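PDB 6M6U: mRNA nuclease HepT from Shewanella oneidensis MR-1, which cleaves mRNA, probably endonucleolytically, as the toxin of a type VII toxin-antitoxin pair and is neutralised mostly through tri-AMPylation by its antitoxin MntA. Local coordinates for residues Gln21-Gly26 against Ile111-Val116; Ala10-Cys15 against Gln125-Ile130. All coordinates share one frame; numbering follows the deposited sequence.

The chain is all helical. Helix 3-23 comes first and supplies one side of both contacts. Its residues 10-15 enter interaction 2; its last turn and the turn that follows, 21-26, enter interaction 1. The chain then runs through helices 33-60, 69-78 and 84-102. Helix 109-118 returns to the end of the first helix, and interaction 1 closes a loop there. Helix 120-131 follows directly and closes the wider loop of interaction 2, so the first loop lies within the second. The two contacts do not touch, and their centres are about 18 Å apart. Together they tie the last two helices to the first, at two levels along helix 3-23.

Interaction 1: Gln21-Gly26 against Ile111-Val116; sequences QVYGDG and IVVHVV
Tyr23 carries this contact from one side, and Val113 and Val116 receive it from the other. Tyr23 CB lies 4.1 Å from Val116 CG1. CG is anti to the backbone N (chi1 175°), and this carries the ring away from helix 3-23 toward helix 109-118. The ring begins over Val116: CG and CD2 of Tyr23 are each 3.7 Å from Val116 CG1. That methyl makes a CH-pi contact, 3.9 Å from the centroid of the Tyr23 ring and 19° off the ring normal. It sits over the face, somewhat toward the rim. Further out, Tyr23 CE1 meets Val113 CG2 at 3.8 Å, an oblique approach. At the tip, the Tyr23 OH lies 3.6 Å from Val113 CG1. Both methyls of Val113 thus pack against the phenol end, and the two side chains cross at about a right angle. No hydrogen bond joins the segments.

Gly26 CA lies over the opposite face of the Tyr23 ring, 3.4 Å above the plane and toward the rim. The ring thus has Val116 on one side and the chain's own turn on the other. That turn is a type II' beta turn from Tyr23 to Gly26. Gly24 has positive phi there and is the first residue to leave helical geometry.

Phe29, in the following loop, meets the Tyr23 ring and also touches Val113. Val116 packs on Val39 of helix 33-60. On another side of helix 109-118, Val115 touches Met93 and Leu96 of helix 84-102.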
ATOM      1  N   GLN B  21      26.773 -20.061  52.899  1.00 75.98           N
ATOM      2  CA  GLN B  21      26.840 -21.502  53.124  1.00 77.56           C
ATOM      3  C   GLN B  21      27.786 -22.181  52.138  1.00 75.95           C
ATOM      4  O   GLN B  21      28.558 -23.066  52.520  1.00 76.18           O
ATOM      5  CB  GLN B  21      25.438 -22.103  53.033  1.00 82.04           C
ATOM      6  CG  GLN B  21      25.384 -23.616  53.097  1.00 89.64           C
ATOM      7  CD  GLN B  21      23.991 -24.118  53.426  1.00 95.52           C
ATOM      8  OE1 GLN B  21      23.583 -25.194  52.985  1.00 98.31           O
ATOM      9  NE2 GLN B  21      23.257 -23.332  54.214  1.00 96.63           N
ATOM     10  N   VAL B  22      27.741 -21.780  50.866  1.00 78.24           N
ATOM     11  CA  VAL B  22      28.564 -22.429  49.850  1.00 72.80           C
ATOM     12  C   VAL B  22      30.019 -21.995  49.971  1.00 69.83           C
ATOM     13  O   VAL B  22      30.937 -22.792  49.744  1.00 67.44           O
ATOM     14  CB  VAL B  22      27.992 -22.143  48.448  1.00 69.78           C
ATOM     15  CG1 VAL B  22      28.984 -22.539  47.362  1.00 66.55           C
ATOM     16  CG2 VAL B  22      26.685 -22.892  48.256  1.00 69.95           C
ATOM     17  N   TYR B  23      30.258 -20.734  50.338  1.00 69.32           N
ATOM     18  CA  TYR B  23      31.627 -20.247  50.469  1.00 71.00           C
ATOM     19  C   TYR B  23      32.285 -20.749  51.750  1.00 72.81           C
ATOM     20  O   TYR B  23      33.515 -20.876  51.797  1.00 70.31           O
ATOM     21  CB  TYR B  23      31.650 -18.714  50.403  1.00 71.85           C
ATOM     22  CG  TYR B  23      33.010 -18.088  50.641  1.00 76.85           C
ATOM     23  CD1 TYR B  23      33.911 -17.911  49.597  1.00 77.58           C
ATOM     24  CD2 TYR B  23      33.386 -17.665  51.911  1.00 80.89           C
ATOM     25  CE1 TYR B  23      35.155 -17.339  49.817  1.00 80.14           C
ATOM     26  CE2 TYR B  23      34.622 -17.095  52.139  1.00 84.01           C
ATOM     27  CZ  TYR B  23      35.501 -16.934  51.090  1.00 86.33           C
ATOM     28  OH  TYR B  23      36.733 -16.367  51.326  1.00 92.80           O
ATOM     29  N   GLY B  24      31.491 -21.033  52.781  1.00 75.36           N
ATOM     30  CA  GLY B  24      32.007 -21.693  53.972  1.00 80.39           C
ATOM     31  C   GLY B  24      33.066 -20.874  54.681  1.00 80.51           C
ATOM     32  O   GLY B  24      32.883 -19.687  54.974  1.00 78.00           O
ATOM     33  N   ASP B  25      34.195 -21.520  54.971  1.00 84.70           N
ATOM     34  CA  ASP B  25      35.307 -20.833  55.614  1.00 85.41           C
ATOM     35  C   ASP B  25      36.191 -20.099  54.616  1.00 84.99           C
ATOM     36  O   ASP B  25      36.908 -19.171  55.008  1.00 86.40           O
ATOM     37  CB  ASP B  25      36.137 -21.833  56.426  1.00 84.61           C
ATOM     38  CG  ASP B  25      36.710 -22.953  55.574  1.00 86.65           C
ATOM     39  OD1 ASP B  25      37.466 -22.663  54.627  1.00 86.98           O
ATOM     40  OD2 ASP B  25      36.402 -24.130  55.851  1.00 90.82           O
ATOM     41  N   GLY B  26      36.154 -20.493  53.343  1.00 80.13           N
ATOM     42  CA  GLY B  26      36.916 -19.848  52.294  1.00 77.97           C
ATOM     43  C   GLY B  26      38.097 -20.643  51.785  1.00 77.78           C
ATOM     44  O   GLY B  26      38.659 -20.281  50.743  1.00 78.90           O
ATOM     45  N   ILE B 111      38.380 -10.011  44.365  1.00 85.12           N
ATOM     46  CA  ILE B 111      37.338  -9.017  44.613  1.00 83.70           C
ATOM     47  C   ILE B 111      36.021  -9.705  44.950  1.00 83.25           C
ATOM     48  O   ILE B 111      35.244  -9.219  45.779  1.00 87.27           O
ATOM     49  CB  ILE B 111      37.187  -8.063  43.414  1.00 83.18           C
ATOM     50  CG1 ILE B 111      38.560  -7.702  42.826  1.00 86.18           C
ATOM     51  CG2 ILE B 111      36.446  -6.804  43.846  1.00 82.78           C
ATOM     52  CD1 ILE B 111      38.491  -6.717  41.665  1.00 85.37           C
ATOM     53  N   VAL B 112      35.756 -10.856  44.325  1.00 75.92           N
ATOM     54  CA  VAL B 112      34.593 -11.653  44.709  1.00 69.98           C
ATOM     55  C   VAL B 112      34.700 -12.077  46.167  1.00 68.38           C
ATOM     56  O   VAL B 112      33.729 -11.987  46.927  1.00 67.76           O
ATOM     57  CB  VAL B 112      34.438 -12.870  43.776  1.00 65.18           C
ATOM     58  CG1 VAL B 112      33.304 -13.769  44.258  1.00 58.86           C
ATOM     59  CG2 VAL B 112      34.186 -12.420  42.341  1.00 68.53           C
ATOM     60  N   VAL B 113      35.885 -12.536  46.584  1.00 67.46           N
ATOM     61  CA  VAL B 113      36.083 -12.915  47.981  1.00 66.35           C
ATOM     62  C   VAL B 113      35.934 -11.699  48.888  1.00 67.24           C
ATOM     63  O   VAL B 113      35.288 -11.768  49.942  1.00 66.70           O
ATOM     64  CB  VAL B 113      37.448 -13.605  48.164  1.00 65.42           C
ATOM     65  CG1 VAL B 113      37.941 -13.459  49.598  1.00 60.73           C
ATOM     66  CG2 VAL B 113      37.349 -15.075  47.786  1.00 65.32           C
ATOM     67  N   HIS B 114      36.519 -10.564  48.492  1.00 75.47           N
ATOM     68  CA  HIS B 114      36.368  -9.348  49.285  1.00 82.89           C
ATOM     69  C   HIS B 114      34.904  -8.936  49.383  1.00 82.28           C
ATOM     70  O   HIS B 114      34.464  -8.427  50.421  1.00 88.18           O
ATOM     71  CB  HIS B 114      37.211  -8.219  48.688  1.00 94.33           C
ATOM     72  CG  HIS B 114      37.371  -7.037  49.596  1.00106.23           C
ATOM     73  ND1 HIS B 114      36.857  -5.792  49.299  1.00110.17           N
ATOM     74  CD2 HIS B 114      37.991  -6.910  50.795  1.00109.76           C
ATOM     75  CE1 HIS B 114      37.152  -4.951  50.276  1.00111.10           C
ATOM     76  NE2 HIS B 114      37.839  -5.605  51.195  1.00111.13           N
ATOM     77  N   VAL B 115      34.131  -9.158  48.316  1.00 73.23           N
ATOM     78  CA  VAL B 115      32.701  -8.870  48.365  1.00 64.34           C
ATOM     79  C   VAL B 115      31.987  -9.856  49.282  1.00 60.43           C
ATOM     80  O   VAL B 115      31.152  -9.464  50.105  1.00 62.46           O
ATOM     81  CB  VAL B 115      32.104  -8.873  46.944  1.00 65.74           C
ATOM     82  CG1 VAL B 115      30.584  -8.897  46.999  1.00 64.01           C
ATOM     83  CG2 VAL B 115      32.584  -7.655  46.166  1.00 63.16           C
ATOM     84  N   VAL B 116      32.311 -11.149  49.166  1.00 56.47           N
ATOM     85  CA  VAL B 116      31.684 -12.157  50.020  1.00 62.48           C
ATOM     86  C   VAL B 116      31.943 -11.865  51.493  1.00 71.80           C
ATOM     87  O   VAL B 116      31.072 -12.089  52.344  1.00 71.98           O
ATOM     88  CB  VAL B 116      32.181 -13.566  49.631  1.00 62.78           C
ATOM     89  CG1 VAL B 116      31.728 -14.605  50.653  1.00 62.05           C
ATOM     90  CG2 VAL B 116      31.687 -13.937  48.243  1.00 58.63           C
TER

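Interaction 2: Ala10-Cys15 against Gln125-Ile130; sequences ATIKRC and QFIDVI
Ile127 pushes its CD1 against the side chain of Ile12, and the two isoleucines meet tip to tip. This is helix-to-helix packing in the all-helical HEPN fold, where the first helix, 3-23, lies beside the last, 120-131. Ile127 CD1 is 3.6 Å from Ile12 CG2 and 3.8 Å from Ile12 CB, so it reaches the root of the other side chain. In Ile127, CG1 is anti to the carbonyl carbon and CD1 continues in an extended line (chi2 -179°), which gives the branch this reach. The return contact is looser: Ile12 CD1 stands 4.1 Å from Ile127 CG1. Both residues are buried. Ile12 also packs on Ala49 and Cys50 of helix 33-60, while Ile127 touches Ile9 one turn back along the first helix.

Elsewhere on helix 3-23, Arg14 NH2 makes a weak hydrogen bond to Thr11 OG1, and the same nitrogen is hydrogen-bonded to Tyr104 OH of the second subunit, another copy of this protein. Tyr104 is the residue that MntA tri-AMPylates, and it is unmodified here. The exposed Lys13 runs past Ile127 at an oblique angle, with Lys13 CG 4.1 Å from Ile127 CD1.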
ATOM      1  N   ALA B  10      12.851 -11.471  50.281  1.00 49.69           N
ATOM      2  CA  ALA B  10      13.048 -12.870  50.652  1.00 58.20           C
ATOM      3  C   ALA B  10      14.098 -13.539  49.772  1.00 66.32           C
ATOM      4  O   ALA B  10      14.902 -14.346  50.254  1.00 71.29           O
ATOM      5  CB  ALA B  10      11.721 -13.625  50.569  1.00 56.54           C
ATOM      6  N   THR B  11      14.116 -13.205  48.478  1.00 68.39           N
ATOM      7  CA  THR B  11      15.078 -13.819  47.568  1.00 64.84           C
ATOM      8  C   THR B  11      16.502 -13.374  47.877  1.00 59.23           C
ATOM      9  O   THR B  11      17.427 -14.195  47.867  1.00 58.38           O
ATOM     10  CB  THR B  11      14.704 -13.494  46.121  1.00 62.38           C
ATOM     11  OG1 THR B  11      13.530 -14.233  45.769  1.00 66.07           O
ATOM     12  CG2 THR B  11      15.836 -13.857  45.166  1.00 57.09           C
ATOM     13  N   ILE B  12      16.701 -12.081  48.154  1.00 60.92           N
ATOM     14  CA  ILE B  12      18.028 -11.593  48.523  1.00 63.86           C
ATOM     15  C   ILE B  12      18.539 -12.328  49.757  1.00 68.69           C
ATOM     16  O   ILE B  12      19.697 -12.759  49.812  1.00 73.18           O
ATOM     17  CB  ILE B  12      18.002 -10.071  48.746  1.00 61.07           C
ATOM     18  CG1 ILE B  12      17.689  -9.349  47.437  1.00 55.70           C
ATOM     19  CG2 ILE B  12      19.334  -9.593  49.319  1.00 61.17           C
ATOM     20  CD1 ILE B  12      17.321  -7.894  47.605  1.00 57.82           C
ATOM     21  N   LYS B  13      17.672 -12.496  50.759  1.00 70.46           N
ATOM     22  CA  LYS B  13      18.068 -13.206  51.971  1.00 70.85           C
ATOM     23  C   LYS B  13      18.422 -14.657  51.672  1.00 72.75           C
ATOM     24  O   LYS B  13      19.492 -15.137  52.064  1.00 72.44           O
ATOM     25  CB  LYS B  13      16.959 -13.125  53.018  1.00 70.36           C
ATOM     26  CG  LYS B  13      16.866 -11.774  53.697  1.00 71.39           C
ATOM     27  CD  LYS B  13      15.611 -11.654  54.537  1.00 76.82           C
ATOM     28  CE  LYS B  13      15.587 -10.329  55.276  1.00 79.20           C
ATOM     29  NZ  LYS B  13      14.251 -10.047  55.871  1.00 81.00           N
ATOM     30  N   ARG B  14      17.531 -15.374  50.976  1.00 74.14           N
ATOM     31  CA  ARG B  14      17.810 -16.764  50.620  1.00 72.15           C
ATOM     32  C   ARG B  14      19.136 -16.896  49.887  1.00 68.17           C
ATOM     33  O   ARG B  14      19.891 -17.844  50.120  1.00 69.89           O
ATOM     34  CB  ARG B  14      16.689 -17.337  49.752  1.00 71.02           C
ATOM     35  CG  ARG B  14      15.523 -17.930  50.515  1.00 76.62           C
ATOM     36  CD  ARG B  14      14.767 -18.932  49.649  1.00 81.58           C
ATOM     37  NE  ARG B  14      14.678 -18.503  48.254  1.00 87.09           N
ATOM     38  CZ  ARG B  14      13.873 -17.539  47.812  1.00 89.18           C
ATOM     39  NH1 ARG B  14      13.081 -16.890  48.657  1.00 86.60           N
ATOM     40  NH2 ARG B  14      13.863 -17.219  46.524  1.00 89.70           N
ATOM     41  N   CYS B  15      19.445 -15.944  49.006  1.00 63.86           N
ATOM     42  CA  CYS B  15      20.638 -16.078  48.182  1.00 64.43           C
ATOM     43  C   CYS B  15      21.910 -15.659  48.913  1.00 62.44           C
ATOM     44  O   CYS B  15      22.986 -16.186  48.607  1.00 56.09           O
ATOM     45  CB  CYS B  15      20.475 -15.274  46.895  1.00 62.47           C
ATOM     46  SG  CYS B  15      19.133 -15.889  45.874  1.00 64.56           S
ATOM     47  N   GLN B 125      21.724  -3.761  53.830  1.00 69.93           N
ATOM     48  CA  GLN B 125      21.461  -2.342  54.044  1.00 71.38           C
ATOM     49  C   GLN B 125      20.391  -1.832  53.081  1.00 73.20           C
ATOM     50  O   GLN B 125      19.521  -1.043  53.468  1.00 74.83           O
ATOM     51  CB  GLN B 125      22.761  -1.553  53.884  1.00 74.75           C
ATOM     52  CG  GLN B 125      22.681  -0.084  54.259  1.00 79.08           C
ATOM     53  CD  GLN B 125      24.007   0.631  54.067  1.00 79.83           C
ATOM     54  OE1 GLN B 125      25.068   0.002  54.043  1.00 79.01           O
ATOM     55  NE2 GLN B 125      23.953   1.950  53.920  1.00 79.33           N
ATOM     56  N   PHE B 126      20.438  -2.279  51.825  1.00 71.46           N
ATOM     57  CA  PHE B 126      19.410  -1.912  50.855  1.00 68.13           C
ATOM     58  C   PHE B 126      18.047  -2.464  51.260  1.00 69.81           C
ATOM     59  O   PHE B 126      17.024  -1.789  51.103  1.00 66.65           O
ATOM     60  CB  PHE B 126      19.819  -2.416  49.469  1.00 65.70           C
ATOM     61  CG  PHE B 126      18.801  -2.166  48.399  1.00 67.46           C
ATOM     62  CD1 PHE B 126      18.608  -0.894  47.889  1.00 70.08           C
ATOM     63  CD2 PHE B 126      18.058  -3.211  47.877  1.00 68.64           C
ATOM     64  CE1 PHE B 126      17.678  -0.666  46.889  1.00 69.25           C
ATOM     65  CE2 PHE B 126      17.125  -2.989  46.877  1.00 65.54           C
ATOM     66  CZ  PHE B 126      16.937  -1.715  46.383  1.00 65.51           C
ATOM     67  N   ILE B 127      18.016  -3.692  51.785  1.00 79.34           N
ATOM     68  CA  ILE B 127      16.764  -4.277  52.259  1.00 83.21           C
ATOM     69  C   ILE B 127      16.165  -3.427  53.372  1.00 84.45           C
ATOM     70  O   ILE B 127      14.965  -3.124  53.373  1.00 84.90           O
ATOM     71  CB  ILE B 127      16.995  -5.724  52.731  1.00 87.69           C
ATOM     72  CG1 ILE B 127      17.273  -6.649  51.548  1.00 86.88           C
ATOM     73  CG2 ILE B 127      15.814  -6.221  53.557  1.00 89.54           C
ATOM     74  CD1 ILE B 127      17.486  -8.086  51.959  1.00 88.95           C
ATOM     75  N   ASP B 128      16.998  -3.027  54.338  1.00 85.58           N
ATOM     76  CA  ASP B 128      16.494  -2.332  55.517  1.00 88.20           C
ATOM     77  C   ASP B 128      15.967  -0.944  55.170  1.00 85.99           C
ATOM     78  O   ASP B 128      14.910  -0.538  55.666  1.00 85.96           O
ATOM     79  CB  ASP B 128      17.588  -2.248  56.581  1.00 90.86           C
ATOM     80  CG  ASP B 128      17.983  -3.613  57.118  1.00 94.69           C
ATOM     81  OD1 ASP B 128      19.130  -3.765  57.595  1.00 92.46           O
ATOM     82  OD2 ASP B 128      17.144  -4.538  57.058  1.00 98.40           O
ATOM     83  N   VAL B 129      16.684  -0.204  54.323  1.00 83.64           N
ATOM     84  CA  VAL B 129      16.217   1.119  53.915  1.00 82.01           C
ATOM     85  C   VAL B 129      14.907   1.005  53.144  1.00 84.57           C
ATOM     86  O   VAL B 129      13.959   1.764  53.375  1.00 85.97           O
ATOM     87  CB  VAL B 129      17.294   1.841  53.086  1.00 79.48           C
ATOM     88  CG1 VAL B 129      16.689   3.005  52.346  1.00 80.21           C
ATOM     89  CG2 VAL B 129      18.426   2.321  53.984  1.00 82.87           C
ATOM     90  N   ILE B 130      14.836   0.046  52.217  1.00 86.30           N
ATOM     91  CA  ILE B 130      13.654  -0.096  51.370  1.00 84.91           C
ATOM     92  C   ILE B 130      12.422  -0.383  52.215  1.00 89.78           C
ATOM     93  O   ILE B 130      11.379   0.263  52.060  1.00 91.05           O
ATOM     94  CB  ILE B 130      13.878  -1.190  50.309  1.00 81.10           C
ATOM     95  CG1 ILE B 130      14.826  -0.688  49.219  1.00 79.53           C
ATOM     96  CG2 ILE B 130      12.552  -1.640  49.712  1.00 81.05           C
ATOM     97  CD1 ILE B 130      14.468   0.677  48.675  1.00 77.42           C
TER